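Local coordinates for protein putative DD-carboxypeptidase TP_0574 (Treponema pallidum, PDB 1O75) that binds penicillin and shows zinc-stimulated carboxypeptidase activity on synthetic depsipeptides, which may lower cross-linking of the spirochaete's peptidoglycan, at residues B[60-65]-B[129-134]; B[72-77]-B[146-151]; B[76-81]-B[93-98]; B[101-106]-B[136-141]. The protein carries 2 engineered substitutions. All coordinates share one frame; numbering follows the deposited sequence. Where two conformers were deposited one is given.

Overall arrangement
All four contacts meet around strand 69-85. Contact 2 pairs that strand with strand 143-163, and contact 3 pairs its continuation with strand 91-98 in a hairpin; the two share Glu76 and Lys77, rest on backbone hydrogen bonds and each carry a classic bulge. Contacts 1 and 4 contain no direct hydrogen bond between their segments: a helix meets a loop in the first, two strands cross at a right angle in the other, and aromatic rings do the packing. Ala62 of contact 1 packs on Val73 and Val150, the buried valine face of contact 2, whereas contact 3 is farthest from the chain centre and, like contact 2, touches the second subunit.

Contact 1 of 4, residues B[60-65]-B[129-134]; sequences HGAFRQ and VALADR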
# COMPACT_ATOMS: atom_id res chain seq x y z
N HIS B 60 -2.91 -8.93 -14.15
CA HIS B 60 -3.30 -7.66 -13.56
C HIS B 60 -2.63 -6.51 -14.30
O HIS B 60 -3.23 -5.46 -14.48
CB HIS B 60 -2.96 -7.60 -12.08
CG HIS B 60 -3.78 -8.54 -11.25
ND1 HIS B 60 -3.74 -8.53 -9.87
CD2 HIS B 60 -4.64 -9.53 -11.60
CE1 HIS B 60 -4.54 -9.48 -9.41
NE2 HIS B 60 -5.10 -10.10 -10.44
N GLY B 61 -1.40 -6.72 -14.73
CA GLY B 61 -0.70 -5.68 -15.46
C GLY B 61 -1.34 -5.53 -16.84
O GLY B 61 -1.36 -4.43 -17.41
N ALA B 62 -1.87 -6.64 -17.36
CA ALA B 62 -2.49 -6.60 -18.67
C ALA B 62 -3.67 -5.63 -18.68
O ALA B 62 -3.83 -4.87 -19.62
CB ALA B 62 -2.94 -8.01 -19.09
N PHE B 63 -4.49 -5.65 -17.64
CA PHE B 63 -5.63 -4.73 -17.58
C PHE B 63 -5.16 -3.28 -17.62
O PHE B 63 -5.71 -2.46 -18.35
CB PHE B 63 -6.43 -4.93 -16.27
CG PHE B 63 -7.41 -3.82 -16.01
CD1 PHE B 63 -8.62 -3.76 -16.70
CD2 PHE B 63 -7.11 -2.81 -15.08
CE1 PHE B 63 -9.53 -2.71 -16.48
CE2 PHE B 63 -8.02 -1.75 -14.85
CZ PHE B 63 -9.23 -1.70 -15.55
N ARG B 64 -4.17 -2.97 -16.81
CA ARG B 64 -3.62 -1.60 -16.77
C ARG B 64 -3.04 -1.14 -18.10
O ARG B 64 -3.22 0.01 -18.49
CB ARG B 64 -2.53 -1.49 -15.72
CG ARG B 64 -3.02 -1.71 -14.30
CD ARG B 64 -1.85 -1.73 -13.32
NE ARG B 64 -2.28 -2.39 -12.11
CZ ARG B 64 -1.71 -3.48 -11.62
NH1 ARG B 64 -0.68 -4.04 -12.22
NH2 ARG B 64 -2.21 -4.03 -10.52
N GLN B 65 -2.34 -2.03 -18.80
CA GLN B 65 -1.73 -1.63 -20.07
C GLN B 65 -2.61 -1.60 -21.31
O GLN B 65 -2.26 -0.98 -22.31
CB GLN B 65 -0.52 -2.51 -20.35
CG GLN B 65 0.58 -2.38 -19.31
CD GLN B 65 1.74 -3.28 -19.62
OE1 GLN B 65 2.67 -2.90 -20.35
NE2 GLN B 65 1.69 -4.51 -19.11
N VAL B 129 -10.34 -8.01 -26.97
CA VAL B 129 -11.16 -8.15 -25.77
C VAL B 129 -10.81 -7.00 -24.85
O VAL B 129 -9.74 -6.38 -24.98
CB VAL B 129 -10.90 -9.46 -25.03
CG1 VAL B 129 -11.14 -10.64 -25.97
CG2 VAL B 129 -9.48 -9.49 -24.47
N ALA B 130 -11.73 -6.68 -23.94
CA ALA B 130 -11.51 -5.63 -22.97
C ALA B 130 -11.45 -6.33 -21.62
O ALA B 130 -12.46 -6.85 -21.13
CB ALA B 130 -12.65 -4.63 -22.99
N LEU B 131 -10.26 -6.39 -21.04
CA LEU B 131 -10.07 -7.05 -19.76
C LEU B 131 -10.77 -6.26 -18.66
O LEU B 131 -10.93 -5.03 -18.77
CB LEU B 131 -8.58 -7.18 -19.44
CG LEU B 131 -7.75 -7.94 -20.49
CD1 LEU B 131 -6.27 -8.02 -20.07
CD2 LEU B 131 -8.32 -9.36 -20.64
N ALA B 132 -11.20 -6.95 -17.61
CA ALA B 132 -11.85 -6.30 -16.47
C ALA B 132 -10.76 -5.99 -15.47
O ALA B 132 -9.71 -6.61 -15.48
CB ALA B 132 -12.88 -7.25 -15.82
N ASP B 133 -11.03 -5.04 -14.58
CA ASP B 133 -10.07 -4.64 -13.57
C ASP B 133 -9.64 -5.88 -12.79
O ASP B 133 -10.49 -6.68 -12.40
CB ASP B 133 -10.72 -3.62 -12.62
CG ASP B 133 -9.70 -2.81 -11.84
OD1 ASP B 133 -8.59 -3.31 -11.57
OD2 ASP B 133 -10.03 -1.68 -11.47
N ARG B 134 -8.34 -6.03 -12.55
CA ARG B 134 -7.78 -7.17 -11.83
C ARG B 134 -8.10 -8.51 -12.52
O ARG B 134 -8.13 -9.56 -11.88
CB ARG B 134 -8.29 -7.22 -10.39
CG ARG B 134 -7.87 -6.02 -9.51
CD ARG B 134 -8.26 -6.25 -8.06
NE ARG B 134 -9.69 -6.54 -7.94
CZ ARG B 134 -10.66 -5.63 -8.04
NH1 ARG B 134 -10.37 -4.34 -8.24
NH2 ARG B 134 -11.93 -6.01 -7.95
O HOH W 1 -5.53 -4.96 -12.66
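Leu131 reaches the short helix 60-65 with its CD1 branch, which presses on Ala62 CB at 3.5 Å, a tight carbon pair. Alanine suits this spot because its small side chain lets the helix sit close, and the same methyl packs on Val73 and Val150 of the sheet beneath. The carbonyl of Leu131 lies at the edge of the Phe63 ring, near its plane, while the next carbonyl, Ala132 O, comes to Phe63 CD1 at 3.3 Å from an oblique direction. The arrangement is a short helix packed against an irregular loop between strands 120-124 and 137-140. With CG anti to the backbone N (chi1 167°), the Phe63 ring extends toward the loop. Asp133 then passes over the face of this ring: its CA stands 3.4 Å from the Phe63 ring centroid, 6° off the normal, a CH-pi contact. Its carboxylate is stacked on the ring with the planes only 13° apart, Asp133 CG being 3.6 Å from Phe63 CE2. Arg134 CA lies over one face of the His60 imidazole, toward the rim. A water accepts a weak bond from Arg134 N and donates to His60 O at 3.0 Å.

Contact 2 of 4, residues B[72-77]-B[146-151]; sequences EVLGEK and KITNVK. With XE (xenon), chain G.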
# COMPACT_ATOMS: atom_id res chain seq x y z
N GLU B 72 -1.10 -8.01 -26.14
CA GLU B 72 -1.67 -9.32 -26.49
C GLU B 72 -1.52 -10.17 -25.25
O GLU B 72 -0.52 -10.07 -24.53
CB GLU B 72 -0.92 -10.01 -27.64
CG GLU B 72 -1.10 -9.37 -29.00
CD GLU B 72 -0.31 -10.10 -30.07
OE1 GLU B 72 0.93 -10.20 -29.94
OE2 GLU B 72 -0.92 -10.59 -31.03
N VAL B 73 -2.51 -11.01 -24.98
CA VAL B 73 -2.44 -11.90 -23.85
C VAL B 73 -2.68 -13.32 -24.33
O VAL B 73 -3.39 -13.55 -25.31
CB VAL B 73 -3.48 -11.55 -22.75
CG1 VAL B 73 -3.13 -10.21 -22.12
CG2 VAL B 73 -4.87 -11.47 -23.35
N LEU B 74 -2.03 -14.26 -23.66
CA LEU B 74 -2.14 -15.68 -23.95
C LEU B 74 -2.75 -16.31 -22.71
O LEU B 74 -2.35 -15.99 -21.59
CB LEU B 74 -0.75 -16.29 -24.16
CG LEU B 74 -0.72 -17.80 -24.42
CD1 LEU B 74 -1.20 -18.05 -25.85
CD2 LEU B 74 0.70 -18.34 -24.24
N GLY B 75 -3.71 -17.22 -22.91
CA GLY B 75 -4.34 -17.88 -21.78
C GLY B 75 -4.58 -19.36 -22.00
O GLY B 75 -4.58 -19.83 -23.15
N GLU B 76 -4.78 -20.10 -20.91
CA GLU B 76 -5.03 -21.54 -20.98
C GLU B 76 -6.50 -21.81 -20.67
O GLU B 76 -7.09 -21.18 -19.78
CB GLU B 76 -4.18 -22.30 -19.97
CG GLU B 76 -2.72 -22.02 -20.06
CD GLU B 76 -1.91 -22.79 -19.05
OE1 GLU B 76 -2.43 -23.06 -17.94
OE2 GLU B 76 -0.75 -23.11 -19.35
N LYS B 77 -7.08 -22.75 -21.40
CA LYS B 77 -8.48 -23.09 -21.20
C LYS B 77 -8.80 -23.43 -19.76
O LYS B 77 -8.11 -24.23 -19.12
CB LYS B 77 -8.91 -24.26 -22.09
CG LYS B 77 -10.41 -24.55 -22.00
CD LYS B 77 -10.75 -25.89 -22.63
CE LYS B 77 -12.20 -26.27 -22.41
NZ LYS B 77 -12.42 -27.69 -22.87
N LYS B 146 -7.49 -18.67 -18.71
CA LYS B 146 -6.73 -18.03 -17.64
C LYS B 146 -5.45 -17.42 -18.24
O LYS B 146 -4.63 -18.13 -18.82
CB LYS B 146 -6.35 -19.05 -16.58
CG LYS B 146 -5.45 -18.53 -15.46
CD LYS B 146 -5.14 -19.64 -14.48
CE LYS B 146 -3.75 -19.55 -13.87
NZ LYS B 146 -3.76 -18.97 -12.49
N ILE B 147 -5.29 -16.11 -18.08
CA ILE B 147 -4.11 -15.41 -18.60
C ILE B 147 -2.81 -16.00 -18.08
O ILE B 147 -2.67 -16.24 -16.88
CB ILE B 147 -4.19 -13.91 -18.24
CG1 ILE B 147 -5.35 -13.27 -19.00
CG2 ILE B 147 -2.83 -13.20 -18.56
CD1 ILE B 147 -5.71 -11.86 -18.56
N THR B 148 -1.87 -16.29 -18.98
CA THR B 148 -0.59 -16.83 -18.54
C THR B 148 0.61 -16.00 -19.04
O THR B 148 1.70 -16.04 -18.45
CB THR B 148 -0.37 -18.27 -19.00
OG1 THR B 148 -0.48 -18.33 -20.43
CG2 THR B 148 -1.40 -19.20 -18.36
N ASN B 149 0.41 -15.26 -20.13
CA ASN B 149 1.48 -14.44 -20.70
C ASN B 149 0.92 -13.17 -21.28
O ASN B 149 -0.25 -13.13 -21.68
CB ASN B 149 2.22 -15.19 -21.83
CG ASN B 149 2.88 -16.46 -21.36
OD1 ASN B 149 4.04 -16.46 -20.96
ND2 ASN B 149 2.12 -17.55 -21.38
N VAL B 150 1.76 -12.14 -21.34
CA VAL B 150 1.35 -10.87 -21.91
C VAL B 150 2.50 -10.39 -22.78
O VAL B 150 3.68 -10.61 -22.46
CB VAL B 150 1.06 -9.83 -20.82
CG1 VAL B 150 0.64 -8.51 -21.46
CG2 VAL B 150 -0.05 -10.35 -19.89
N LYS B 151 2.16 -9.75 -23.89
CA LYS B 151 3.17 -9.25 -24.81
C LYS B 151 2.75 -7.83 -25.13
O LYS B 151 1.62 -7.60 -25.58
CB LYS B 151 3.19 -10.12 -26.07
CG LYS B 151 4.22 -9.72 -27.11
CD LYS B 151 4.26 -10.73 -28.26
CE LYS B 151 4.90 -10.12 -29.50
NZ LYS B 151 4.90 -11.06 -30.68
XE XE G . 1.21 -13.21 -25.43
O HOH W 2 0.36 -20.91 -21.06
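Reciprocal backbone bonds join Glu72 with Lys151 and, farther along, Glu76 with Lys146. The bonds Glu72 N to Lys151 O and Lys151 N to Glu72 O are both 2.8 Å long and lie in the carbonyl plane. Midway, Leu74 N donates to Asn149 O, but Leu74 O is gripped by two donors, Thr148 N at 2.7 Å and Asn149 N at 3.2 Å; the first is almost straight, at 177°, and the second is tilted from the carbonyl plane. Gly75 suits the neighbouring place, since its CA comes within 3.0 Å of Lys146 O and little room is left for a side chain.

Among apolar contacts, Val73 CG1 and Val150 CG2 lie alongside each other at 3.8 Å, branched residues well suited to extended strands, on the face covered by Ala62. Leu74, its CG anti to the backbone N (chi1 178°), lies alongside Asn149, with Leu74 CD2 3.3 Å from Asn149 ND2. At the bulge, Thr148 CG2 meets Glu76 CG at 3.5 Å, the side chains crossing at about a right angle.

Polar ends are held mainly by other partners. Glu72 OE1 bonds to His153, and Lys151 runs beside Glu72 without a salt bridge. A water links Glu76 OE2 to Thr148 OG1; Ser387 OG of the second subunit bonds to Glu76 OE2, and Ser375 O of that subunit accepts from Lys146 NZ.

A xenon atom sits 3.7 Å from Lys151 CB, in a pocket also lined by Glu72, Leu74 and Met104. The doubled pairing of Thr148 and Asn149 with Leu74 is a classic beta bulge in an antiparallel sheet.

Contact 3 of 4, residues B[76-81]-B[93-98]; sequences EKVLSK and WEYETD
The beta hairpin of strands 69-85 and 91-98 brings Lys81 beside Tyr95 and Trp93. Lys81 CD lies 3.5 Å from Tyr95 CE1, and the extended chain carries NZ over a face of the indole, 4.4 Å from the centroid of the five-membered ring in one Trp93 conformer, a cation-pi contact. A long lysine suits this place because its methylenes pack on the rings while its ammonium group also forms a salt bridge with Glu144; a xenon atom touches both Lys81 and Trp93. Val78 CG2 packs obliquely on Tyr95 CD1 at 3.7 Å, and the phenol hydroxyl bonds to Ser136. Between these points the ladder holds a classic beta bulge, where Leu79 and Ser80 both face Glu96: Leu79 N donates to Glu96 O at 2.8 Å, Ser80 N only weakly. Glu96 N returns a bond to Ser80 O. Farther along, Thr97 OG1 donates to Glu76 OE1 at 2.7 Å, on the anti side of the carboxylate and 32° out of its plane. With chi1 at 72°, the Thr97 hydroxyl sits between its own backbone N and carbonyl carbon, turned to that glutamate. A water joins Lys77 NZ to Asp98 OD2, while Asp98 OD1 is hydrogen-bonded to Ser100.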
# COMPACT_ATOMS: atom_id res chain seq x y z
N GLU B 76 -4.78 -20.10 -20.91
CA GLU B 76 -5.03 -21.54 -20.98
C GLU B 76 -6.50 -21.81 -20.67
O GLU B 76 -7.09 -21.18 -19.78
CB GLU B 76 -4.18 -22.30 -19.97
CG GLU B 76 -2.72 -22.02 -20.06
CD GLU B 76 -1.91 -22.79 -19.05
OE1 GLU B 76 -2.43 -23.06 -17.94
OE2 GLU B 76 -0.75 -23.11 -19.35
N LYS B 77 -7.08 -22.75 -21.40
CA LYS B 77 -8.48 -23.09 -21.20
C LYS B 77 -8.80 -23.43 -19.76
O LYS B 77 -8.11 -24.23 -19.12
CB LYS B 77 -8.91 -24.26 -22.09
CG LYS B 77 -10.41 -24.55 -22.00
CD LYS B 77 -10.75 -25.89 -22.63
CE LYS B 77 -12.20 -26.27 -22.41
NZ LYS B 77 -12.42 -27.69 -22.87
N VAL B 78 -9.85 -22.79 -19.25
CA VAL B 78 -10.29 -23.04 -17.87
C VAL B 78 -11.18 -24.29 -17.82
O VAL B 78 -12.13 -24.40 -18.59
CB VAL B 78 -11.12 -21.85 -17.35
CG1 VAL B 78 -11.80 -22.22 -16.05
CG2 VAL B 78 -10.20 -20.63 -17.14
N LEU B 79 -10.86 -25.20 -16.90
CA LEU B 79 -11.59 -26.45 -16.68
C LEU B 79 -12.48 -26.30 -15.45
O LEU B 79 -13.54 -26.93 -15.35
CB LEU B 79 -10.62 -27.61 -16.47
CG LEU B 79 -9.78 -27.95 -17.71
CD1 LEU B 79 -8.79 -29.03 -17.35
CD2 LEU B 79 -10.70 -28.40 -18.85
N SER B 80 -12.05 -25.48 -14.49
CA SER B 80 -12.89 -25.25 -13.31
C SER B 80 -12.39 -24.03 -12.57
O SER B 80 -11.23 -23.65 -12.70
CB SER B 80 -12.88 -26.45 -12.36
OG SER B 80 -11.70 -26.50 -11.60
N LYS B 81 -13.28 -23.41 -11.81
CA LYS B 81 -12.85 -22.27 -11.03
C LYS B 81 -13.75 -22.11 -9.82
O LYS B 81 -14.90 -22.57 -9.81
CB LYS B 81 -12.78 -21.00 -11.87
CG LYS B 81 -14.05 -20.43 -12.41
CD LYS B 81 -13.71 -19.05 -12.94
CE LYS B 81 -14.90 -18.27 -13.41
NZ LYS B 81 -14.48 -16.93 -13.92
N TRP B 93 -10.57 -15.34 -8.23
CA TRP B 93 -10.82 -16.72 -8.64
C TRP B 93 -9.59 -17.61 -8.67
O TRP B 93 -8.51 -17.16 -9.02
CB TRP B 93 -11.48 -16.73 -10.02
CG TRP B 93 -12.86 -16.17 -9.96
CD1 TRP B 93 -14.01 -16.87 -9.75
CD2 TRP B 93 -13.21 -14.77 -9.90
NE1 TRP B 93 -15.06 -16.00 -9.55
CE2 TRP B 93 -14.60 -14.71 -9.64
CE3 TRP B 93 -12.49 -13.57 -10.05
CZ2 TRP B 93 -15.29 -13.48 -9.51
CZ3 TRP B 93 -13.18 -12.35 -9.92
CH2 TRP B 93 -14.57 -12.32 -9.65
N GLU B 94 -9.78 -18.88 -8.29
CA GLU B 94 -8.71 -19.86 -8.28
C GLU B 94 -9.15 -20.83 -9.38
O GLU B 94 -10.32 -21.19 -9.47
CB GLU B 94 -8.60 -20.50 -6.91
CG GLU B 94 -7.78 -19.59 -6.00
CD GLU B 94 -8.05 -19.80 -4.55
OE1 GLU B 94 -7.37 -19.15 -3.73
OE2 GLU B 94 -8.94 -20.63 -4.24
N TYR B 95 -8.20 -21.24 -10.22
CA TYR B 95 -8.49 -22.03 -11.40
C TYR B 95 -7.79 -23.36 -11.58
O TYR B 95 -6.78 -23.66 -10.95
CB TYR B 95 -8.11 -21.23 -12.65
CG TYR B 95 -8.71 -19.86 -12.81
CD1 TYR B 95 -9.83 -19.68 -13.59
CD2 TYR B 95 -8.09 -18.73 -12.25
CE1 TYR B 95 -10.34 -18.41 -13.84
CE2 TYR B 95 -8.60 -17.44 -12.49
CZ TYR B 95 -9.72 -17.29 -13.29
OH TYR B 95 -10.28 -16.06 -13.55
N GLU B 96 -8.35 -24.11 -12.53
CA GLU B 96 -7.80 -25.38 -12.99
C GLU B 96 -7.86 -25.16 -14.50
O GLU B 96 -8.87 -24.68 -15.04
CB GLU B 96 -8.69 -26.54 -12.57
CG GLU B 96 -8.01 -27.89 -12.72
CD GLU B 96 -8.90 -29.04 -12.30
OE1 GLU B 96 -9.50 -28.96 -11.20
OE2 GLU B 96 -9.00 -30.03 -13.06
N THR B 97 -6.76 -25.44 -15.20
CA THR B 97 -6.75 -25.22 -16.64
C THR B 97 -6.20 -26.40 -17.40
O THR B 97 -5.64 -27.31 -16.83
CB THR B 97 -5.87 -24.02 -17.01
OG1 THR B 97 -4.50 -24.40 -16.83
CG2 THR B 97 -6.19 -22.82 -16.11
N ASP B 98 -6.33 -26.34 -18.72
CA ASP B 98 -5.80 -27.38 -19.59
C ASP B 98 -4.68 -26.67 -20.35
O ASP B 98 -4.95 -25.87 -21.25
CB ASP B 98 -6.88 -27.84 -20.58
CG ASP B 98 -6.41 -28.95 -21.51
OD1 ASP B 98 -5.18 -29.19 -21.58
OD2 ASP B 98 -7.27 -29.58 -22.17
O HOH W 3 -10.10 -29.26 -22.40

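Contact 4 of 4, residues B[101-106]-B[136-141]; sequences VTKMVR and SSFMVD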
# COMPACT_ATOMS: atom_id res chain seq x y z
N VAL B 101 -4.65 -26.38 -24.38
CA VAL B 101 -5.59 -25.60 -25.17
C VAL B 101 -5.39 -24.12 -24.82
O VAL B 101 -5.81 -23.66 -23.76
CB VAL B 101 -7.05 -26.03 -24.89
CG1 VAL B 101 -8.01 -25.23 -25.75
CG2 VAL B 101 -7.20 -27.53 -25.18
N THR B 102 -4.74 -23.39 -25.72
CA THR B 102 -4.48 -21.98 -25.48
C THR B 102 -5.09 -21.09 -26.55
O THR B 102 -5.48 -21.54 -27.63
CB THR B 102 -2.98 -21.71 -25.40
OG1 THR B 102 -2.38 -21.98 -26.67
CG2 THR B 102 -2.33 -22.59 -24.34
N LYS B 103 -5.17 -19.81 -26.25
CA LYS B 103 -5.72 -18.85 -27.17
C LYS B 103 -4.97 -17.54 -26.93
O LYS B 103 -4.59 -17.24 -25.80
CB LYS B 103 -7.21 -18.66 -26.90
CG LYS B 103 -7.95 -17.88 -27.97
CD LYS B 103 -8.14 -18.70 -29.25
CE LYS B 103 -9.13 -19.85 -29.04
NZ LYS B 103 -9.56 -20.48 -30.33
N MET B 104 -4.74 -16.78 -27.99
CA MET B 104 -4.05 -15.50 -27.88
C MET B 104 -4.95 -14.45 -28.50
O MET B 104 -5.43 -14.61 -29.62
CB MET B 104 -2.71 -15.54 -28.61
CG MET B 104 -1.86 -14.28 -28.40
SD MET B 104 -0.25 -14.37 -29.21
CE MET B 104 0.61 -15.52 -28.13
N VAL B 105 -5.18 -13.37 -27.77
CA VAL B 105 -6.03 -12.30 -28.26
C VAL B 105 -5.39 -10.98 -27.94
O VAL B 105 -4.48 -10.91 -27.12
CB VAL B 105 -7.42 -12.33 -27.56
CG1 VAL B 105 -8.14 -13.66 -27.87
CG2 VAL B 105 -7.25 -12.18 -26.05
N ARG B 106 -5.86 -9.94 -28.60
CA ARG B 106 -5.40 -8.60 -28.32
C ARG B 106 -6.29 -8.10 -27.17
O ARG B 106 -7.49 -8.41 -27.14
CB ARG B 106 -5.58 -7.70 -29.55
CG ARG B 106 -4.72 -8.11 -30.74
CD ARG B 106 -4.76 -7.06 -31.85
NE ARG B 106 -6.00 -7.12 -32.62
CZ ARG B 106 -6.32 -8.12 -33.43
NH1 ARG B 106 -5.50 -9.15 -33.60
NH2 ARG B 106 -7.48 -8.09 -34.08
N SER B 136 -8.01 -12.00 -14.45
CA SER B 136 -7.09 -13.12 -14.43
C SER B 136 -7.42 -14.05 -15.60
O SER B 136 -6.75 -15.04 -15.83
CB SER B 136 -7.20 -13.85 -13.09
OG SER B 136 -8.57 -14.11 -12.82
N SER B 137 -8.46 -13.71 -16.36
CA SER B 137 -8.86 -14.53 -17.50
C SER B 137 -9.57 -13.67 -18.52
O SER B 137 -9.85 -12.50 -18.26
CB SER B 137 -9.81 -15.65 -17.04
OG SER B 137 -11.05 -15.08 -16.65
N PHE B 138 -9.86 -14.25 -19.68
CA PHE B 138 -10.59 -13.55 -20.74
C PHE B 138 -11.50 -14.54 -21.49
O PHE B 138 -11.31 -15.75 -21.42
CB PHE B 138 -9.60 -12.87 -21.72
CG PHE B 138 -8.69 -13.82 -22.45
CD1 PHE B 138 -9.08 -14.39 -23.66
CD2 PHE B 138 -7.43 -14.13 -21.94
CE1 PHE B 138 -8.24 -15.25 -24.35
CE2 PHE B 138 -6.58 -14.99 -22.61
CZ PHE B 138 -6.98 -15.55 -23.82
N MET B 139 -12.48 -14.01 -22.21
CA MET B 139 -13.44 -14.83 -22.96
C MET B 139 -13.22 -14.86 -24.47
O MET B 139 -13.02 -13.82 -25.10
CB MET B 139 -14.86 -14.32 -22.73
CG MET B 139 -15.35 -14.36 -21.31
SD MET B 139 -15.47 -16.01 -20.68
CE MET B 139 -15.76 -15.64 -18.91
N VAL B 140 -13.28 -16.05 -25.04
CA VAL B 140 -13.14 -16.24 -26.48
C VAL B 140 -14.25 -17.21 -26.91
O VAL B 140 -14.25 -18.38 -26.52
CB VAL B 140 -11.77 -16.84 -26.86
CG1 VAL B 140 -11.71 -17.08 -28.36
CG2 VAL B 140 -10.67 -15.89 -26.45
N ASP B 141 -15.19 -16.70 -27.71
CA ASP B 141 -16.31 -17.51 -28.17
C ASP B 141 -16.98 -18.19 -27.00
O ASP B 141 -17.15 -19.40 -27.00
CB ASP B 141 -15.86 -18.59 -29.17
CG ASP B 141 -15.41 -18.02 -30.49
OD1 ASP B 141 -16.10 -17.10 -31.00
OD2 ASP B 141 -14.38 -18.49 -31.02
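Phe138 and Val105 meet where strands 101-106 and 137-140 of the curled sheet cross at 91°, their axes 8.9 Å apart at closest approach. At that separation the backbones are too far apart to pair, and the space between them is bridged by apolar side chains.

Phe138 can be followed outward. Its CB packs on Leu131 of the loop before the strand, and CG then takes the place between the backbone N and the carbonyl carbon (chi1 62°), which sends the ring toward Val105. At CD1 the ring meets Val105 CG2 at 3.7 Å, and CE1 touches the same methyl at 3.6 Å. This methyl stands over one face, offset toward the rim, 22° off the normal, in a CH-pi contact. CE1 also lies near Val105 CG1. At the tip, CZ points to Lys103 O, which lies at the ring edge in its plane. A flat phenylalanine suits this site because it offers a face to the valine and an edge to the backbone oxygen.

Val140 completes the layer: its CG2 is 3.7 Å from Val105 CG1 and also lies at the edge of the phenyl ring. Lys103 contributes its aliphatic part, since bends at chi2 and chi3 fold the chain across the valine, with Val140 CG1 3.8 Å from Lys103 CE.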